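Protein tudor (Drosophila melanogaster, PDB 4Q5W) probably acts in the piRNA pathway and is required for primordial germ cell formation, here represented by its ninth extended Tudor domain, a methylarginine-binding type. Local coordinates at residues E168-Q171 / K172-A176; E33-G37 / S38-P42. All coordinates share one frame; numbering follows the deposited sequence.

Contact 1 (E168-Q171 / K172-A176); sequences EHLQ and KLVQA
Four consecutive i to i+4 hydrogen bonds, from Lys-172 N to Glu-168 O through Gln-175 N to Gln-171 O, tie 168-171 to 172-176 as successive turns of one alpha-helix, the C-terminal helix 166-182 of the extended Tudor domain. The bond from Leu-173 N to His-169 O measures 2.9 Å and is nearly straight, with an N-H...O angle of 167°. On the outer side of this helix two side chains of the next turn approach the imidazole of His-169 from one and the same side of its plane, Leu-173 at the CD2/NE2 end and Lys-172 at the ND1/CE1 end. With CG anti to the backbone N (chi1 -162°), the ring is brought up against them. Leu-173 CD1 comes to 3.5 Å from CD2 of His-169, while CD2 of the same leucine approaches NE2. The chain of Lys-172 runs out extended and then bends at chi3 (75°), which brings CE to 3.8 Å from His-169 ND1. Both neighbours meet the ring obliquely. The lysine NZ is 4.0 Å from His-169 ND1, near enough that its charge would probably disfavour protonation of the imidazole. With an alanine here the imidazole is gone, and Leu-173 CD1 and the bent end of Lys-172 would probably lose the surface they share and be freer to turn. The inner side of the helix faces helices 116-120 and 122-134, with Leu-170 on Phe-118 and Thr-125 and Val-174 on Ile-117. Gln-171 also touches Phe-118; its OE1 is bonded to Ser-115 OG and its NE2 back to Tyr-167 O of the same helix. Between the two buried aliphatic residues the methyls Leu-170 CD1 and Val-174 CG2 are 4.4 Å apart, whereas Val-174 CG2 sits 3.3 Å from the carbonyl oxygen Leu-170 O.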
loop_
_atom_site.group_PDB
_atom_site.type_symbol
_atom_site.label_atom_id
_atom_site.label_comp_id
_atom_site.label_asym_id
_atom_site.label_seq_id
_atom_site.Cartn_x
_atom_site.Cartn_y
_atom_site.Cartn_z
ATOM N N GLU A 168 -11.588 -6.332 -15.321
ATOM C CA GLU A 168 -12.451 -6.060 -16.448
ATOM C C GLU A 168 -13.150 -4.707 -16.342
ATOM O O GLU A 168 -13.258 -3.995 -17.331
ATOM C CB GLU A 168 -13.461 -7.193 -16.633
ATOM C CG GLU A 168 -12.810 -8.515 -17.034
ATOM C CD GLU A 168 -12.295 -9.332 -15.858
ATOM O OE1 GLU A 168 -12.425 -8.876 -14.704
ATOM O OE2 GLU A 168 -11.765 -10.445 -16.096
ATOM N N HIS A 169 -13.628 -4.354 -15.149
ATOM C CA HIS A 169 -14.337 -3.093 -14.979
ATOM C C HIS A 169 -13.436 -1.882 -15.182
ATOM O O HIS A 169 -13.843 -0.872 -15.770
ATOM C CB HIS A 169 -14.964 -3.005 -13.593
ATOM C CG HIS A 169 -16.037 -1.974 -13.494
ATOM N ND1 HIS A 169 -17.295 -2.163 -14.023
ATOM C CD2 HIS A 169 -16.030 -0.722 -12.975
ATOM C CE1 HIS A 169 -18.026 -1.084 -13.808
ATOM N NE2 HIS A 169 -17.286 -0.199 -13.165
ATOM N N LEU A 170 -12.205 -1.984 -14.699
ATOM C CA LEU A 170 -11.267 -0.867 -14.819
ATOM C C LEU A 170 -10.927 -0.614 -16.282
ATOM O O LEU A 170 -10.865 0.535 -16.723
ATOM C CB LEU A 170 -9.996 -1.142 -14.024
ATOM C CG LEU A 170 -9.006 0.015 -13.935
ATOM C CD1 LEU A 170 -9.650 1.266 -13.330
ATOM C CD2 LEU A 170 -7.799 -0.409 -13.118
ATOM N N GLN A 171 -10.729 -1.686 -17.039
ATOM C CA GLN A 171 -10.495 -1.541 -18.474
ATOM C C GLN A 171 -11.671 -0.860 -19.156
ATOM O O GLN A 171 -11.488 0.032 -19.991
ATOM C CB GLN A 171 -10.271 -2.896 -19.125
ATOM C CG GLN A 171 -8.930 -3.527 -18.806
ATOM C CD GLN A 171 -8.808 -4.908 -19.401
ATOM O OE1 GLN A 171 -8.179 -5.092 -20.446
ATOM N NE2 GLN A 171 -9.406 -5.892 -18.741
ATOM N N LYS A 172 -12.872 -1.287 -18.789
ATOM C CA LYS A 172 -14.104 -0.743 -19.361
ATOM C C LYS A 172 -14.262 0.751 -19.098
ATOM O O LYS A 172 -14.565 1.508 -20.017
ATOM C CB LYS A 172 -15.327 -1.510 -18.847
ATOM C CG LYS A 172 -16.639 -1.004 -19.441
ATOM C CD LYS A 172 -17.809 -1.905 -19.095
ATOM C CE LYS A 172 -18.250 -1.733 -17.666
ATOM N NZ LYS A 172 -19.436 -2.592 -17.376
ATOM N N LEU A 173 -14.060 1.168 -17.848
ATOM C CA LEU A 173 -14.159 2.580 -17.472
ATOM C C LEU A 173 -13.133 3.475 -18.166
ATOM O O LEU A 173 -13.459 4.586 -18.572
ATOM C CB LEU A 173 -14.043 2.765 -15.960
ATOM C CG LEU A 173 -15.140 2.187 -15.064
ATOM C CD1 LEU A 173 -14.899 2.560 -13.613
ATOM C CD2 LEU A 173 -16.536 2.647 -15.502
ATOM N N VAL A 174 -11.893 2.996 -18.279
ATOM C CA VAL A 174 -10.838 3.768 -18.937
ATOM C C VAL A 174 -11.143 3.909 -20.431
ATOM O O VAL A 174 -11.042 4.990 -21.000
ATOM C CB VAL A 174 -9.445 3.129 -18.715
ATOM C CG1 VAL A 174 -8.388 3.766 -19.631
ATOM C CG2 VAL A 174 -9.029 3.244 -17.246
ATOM N N GLN A 175 -11.543 2.812 -21.063
ATOM C CA GLN A 175 -11.870 2.849 -22.482
ATOM C C GLN A 175 -13.053 3.774 -22.740
ATOM O O GLN A 175 -13.094 4.468 -23.758
ATOM C CB GLN A 175 -12.165 1.441 -23.004
ATOM C CG GLN A 175 -10.935 0.542 -23.057
ATOM C CD GLN A 175 -9.972 0.912 -24.169
ATOM O OE1 GLN A 175 -9.081 1.749 -23.990
ATOM N NE2 GLN A 175 -10.130 0.272 -25.321
ATOM N N ALA A 176 -14.007 3.790 -21.813
ATOM C CA ALA A 176 -15.210 4.598 -21.980
ATOM C C ALA A 176 -14.892 6.088 -21.931
ATOM O O ALA A 176 -15.468 6.875 -22.678
ATOM C CB ALA A 176 -16.253 4.237 -20.922
#

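Contact 2 (E33-G37 / S38-P42); sequences EKLNG and SKLQP
Leu-40 folds back onto Leu-35 where helix 25-37 gives way to the loop that leads to strand 52-56, at the junction between the long helix and the four-stranded antiparallel sheet of the Tudor domain. The CB of Leu-40 points toward the helix end. CG stands anti to the residue's own carbonyl carbon (chi1 -69°), which sets it 4.1 Å from Leu-35 O. From there the two methyls part: CD1 packs against the same carbonyl oxygen, 3.6 Å from Leu-35 O, and CD2 meets CD2 of Leu-35 at 4.1 Å. The two leucines thus touch through one methyl each, their side chains inclined to one another. Both also rest on Val-54 of strand 52-56, while Leu-40 adds Phe-63 and Leu-35 adds Arg-65 from strand 63-71, so the pair joins the helix end and the loop to the same sheet. Asn-36 fixes the helix end to this sheet by a polar route, through OD1 to Phe-63 N, and its ND2 bonds back to Cys-32 O. Gly-37 carries no side chain, and a CB there would run into Glu-33 O. Across the turn a single water spans two backbone carbonyls, donating one hydrogen bond to Leu-35 O at 2.9 Å and another to Ser-38 O at 2.6 Å.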
loop_
_atom_site.group_PDB
_atom_site.type_symbol
_atom_site.label_atom_id
_atom_site.label_comp_id
_atom_site.label_asym_id
_atom_site.label_seq_id
_atom_site.Cartn_x
_atom_site.Cartn_y
_atom_site.Cartn_z
ATOM N N GLU A 33 -1.598 -0.180 18.021
ATOM C CA GLU A 33 -1.862 0.132 19.425
ATOM C C GLU A 33 -0.555 0.286 20.192
ATOM O O GLU A 33 -0.386 1.220 20.974
ATOM C CB GLU A 33 -2.735 -0.939 20.081
ATOM C CG GLU A 33 -2.640 -0.939 21.593
ATOM C CD GLU A 33 -3.981 -1.074 22.276
ATOM O OE1 GLU A 33 -4.520 -2.202 22.317
ATOM O OE2 GLU A 33 -4.493 -0.049 22.778
ATOM N N LYS A 34 0.378 -0.626 19.964
ATOM C CA LYS A 34 1.648 -0.557 20.678
ATOM C C LYS A 34 2.488 0.661 20.274
ATOM O O LYS A 34 3.078 1.336 21.128
ATOM C CB LYS A 34 2.427 -1.856 20.497
ATOM C CG LYS A 34 1.876 -3.001 21.342
ATOM C CD LYS A 34 2.537 -4.318 20.961
ATOM C CE LYS A 34 2.112 -5.440 21.892
ATOM N NZ LYS A 34 2.639 -5.231 23.266
ATOM N N LEU A 35 2.541 0.954 18.978
ATOM C CA LEU A 35 3.307 2.116 18.514
ATOM C C LEU A 35 2.697 3.449 18.950
ATOM O O LEU A 35 3.416 4.417 19.191
ATOM C CB LEU A 35 3.488 2.091 16.993
ATOM C CG LEU A 35 4.488 1.072 16.446
ATOM C CD1 LEU A 35 4.517 1.136 14.934
ATOM C CD2 LEU A 35 5.886 1.324 17.030
ATOM N N ASN A 36 1.374 3.514 19.056
ATOM C CA ASN A 36 0.737 4.775 19.425
ATOM C C ASN A 36 0.393 4.912 20.906
ATOM O O ASN A 36 -0.239 5.890 21.310
ATOM C CB ASN A 36 -0.511 4.999 18.577
ATOM C CG ASN A 36 -0.179 5.234 17.122
ATOM O OD1 ASN A 36 0.182 6.341 16.729
ATOM N ND2 ASN A 36 -0.290 4.190 16.314
ATOM N N GLY A 37 0.820 3.947 21.718
ATOM C CA GLY A 37 0.388 3.887 23.103
ATOM C C GLY A 37 1.454 4.230 24.123
ATOM O O GLY A 37 1.151 4.499 25.283
ATOM N N SER A 38 2.706 4.236 23.686
ATOM C CA SER A 38 3.828 4.491 24.584
ATOM C C SER A 38 4.807 5.471 23.948
ATOM O O SER A 38 4.810 5.648 22.731
ATOM C CB SER A 38 4.545 3.181 24.914
ATOM O OG SER A 38 3.648 2.243 25.485
ATOM N N LYS A 39 5.634 6.106 24.773
ATOM C CA LYS A 39 6.621 7.058 24.274
ATOM C C LYS A 39 7.708 6.357 23.467
ATOM O O LYS A 39 8.319 5.395 23.931
ATOM C CB LYS A 39 7.246 7.830 25.437
ATOM C CG LYS A 39 7.737 6.934 26.564
ATOM C CD LYS A 39 8.254 7.734 27.750
ATOM C CE LYS A 39 8.651 6.803 28.881
ATOM N NZ LYS A 39 7.569 5.813 29.160
ATOM N N LEU A 40 7.949 6.842 22.254
ATOM C CA LEU A 40 8.978 6.262 21.396
ATOM C C LEU A 40 10.268 7.055 21.542
ATOM O O LEU A 40 10.235 8.211 21.946
ATOM C CB LEU A 40 8.521 6.295 19.939
ATOM C CG LEU A 40 7.357 5.363 19.609
ATOM C CD1 LEU A 40 6.670 5.829 18.353
ATOM C CD2 LEU A 40 7.854 3.934 19.447
ATOM N N GLN A 41 11.402 6.441 21.217
ATOM C CA GLN A 41 12.687 7.108 21.430
ATOM C C GLN A 41 13.244 7.697 20.139
ATOM O O GLN A 41 13.527 6.965 19.197
ATOM C CB GLN A 41 13.713 6.138 22.029
ATOM C CG GLN A 41 13.256 5.413 23.290
ATOM C CD GLN A 41 13.159 6.318 24.506
ATOM O OE1 GLN A 41 12.424 6.023 25.452
ATOM N NE2 GLN A 41 13.908 7.419 24.493
ATOM N N PRO A 42 13.418 9.028 20.097
ATOM C CA PRO A 42 14.018 9.614 18.894
ATOM C C PRO A 42 15.426 9.082 18.657
ATOM O O PRO A 42 16.153 8.803 19.611
ATOM C CB PRO A 42 14.064 11.115 19.218
ATOM C CG PRO A 42 13.000 11.321 20.261
ATOM C CD PRO A 42 13.014 10.052 21.078
HETATM O O HOH W 1 3.793 6.852 20.674
#

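Contacts 1 and 2 lie on opposite sides of the chain's centre, with their own centres about 44 Å apart and their nearest atoms about 31 Å apart, and they do not touch. They follow one another along the chain, contact 2 first. Contact 2 lies at the end of helix 25-37, packed on the four-stranded Tudor sheet, whereas 168-171 and 172-176 lie in the last helix, packed on helices 116-120 and 122-134 at the other end of the molecule. Together they mark the two lobes of an extended Tudor domain, which helix 25-37 helps to join. No peptide is bound here, and neither contact includes an identified ligand-binding residue.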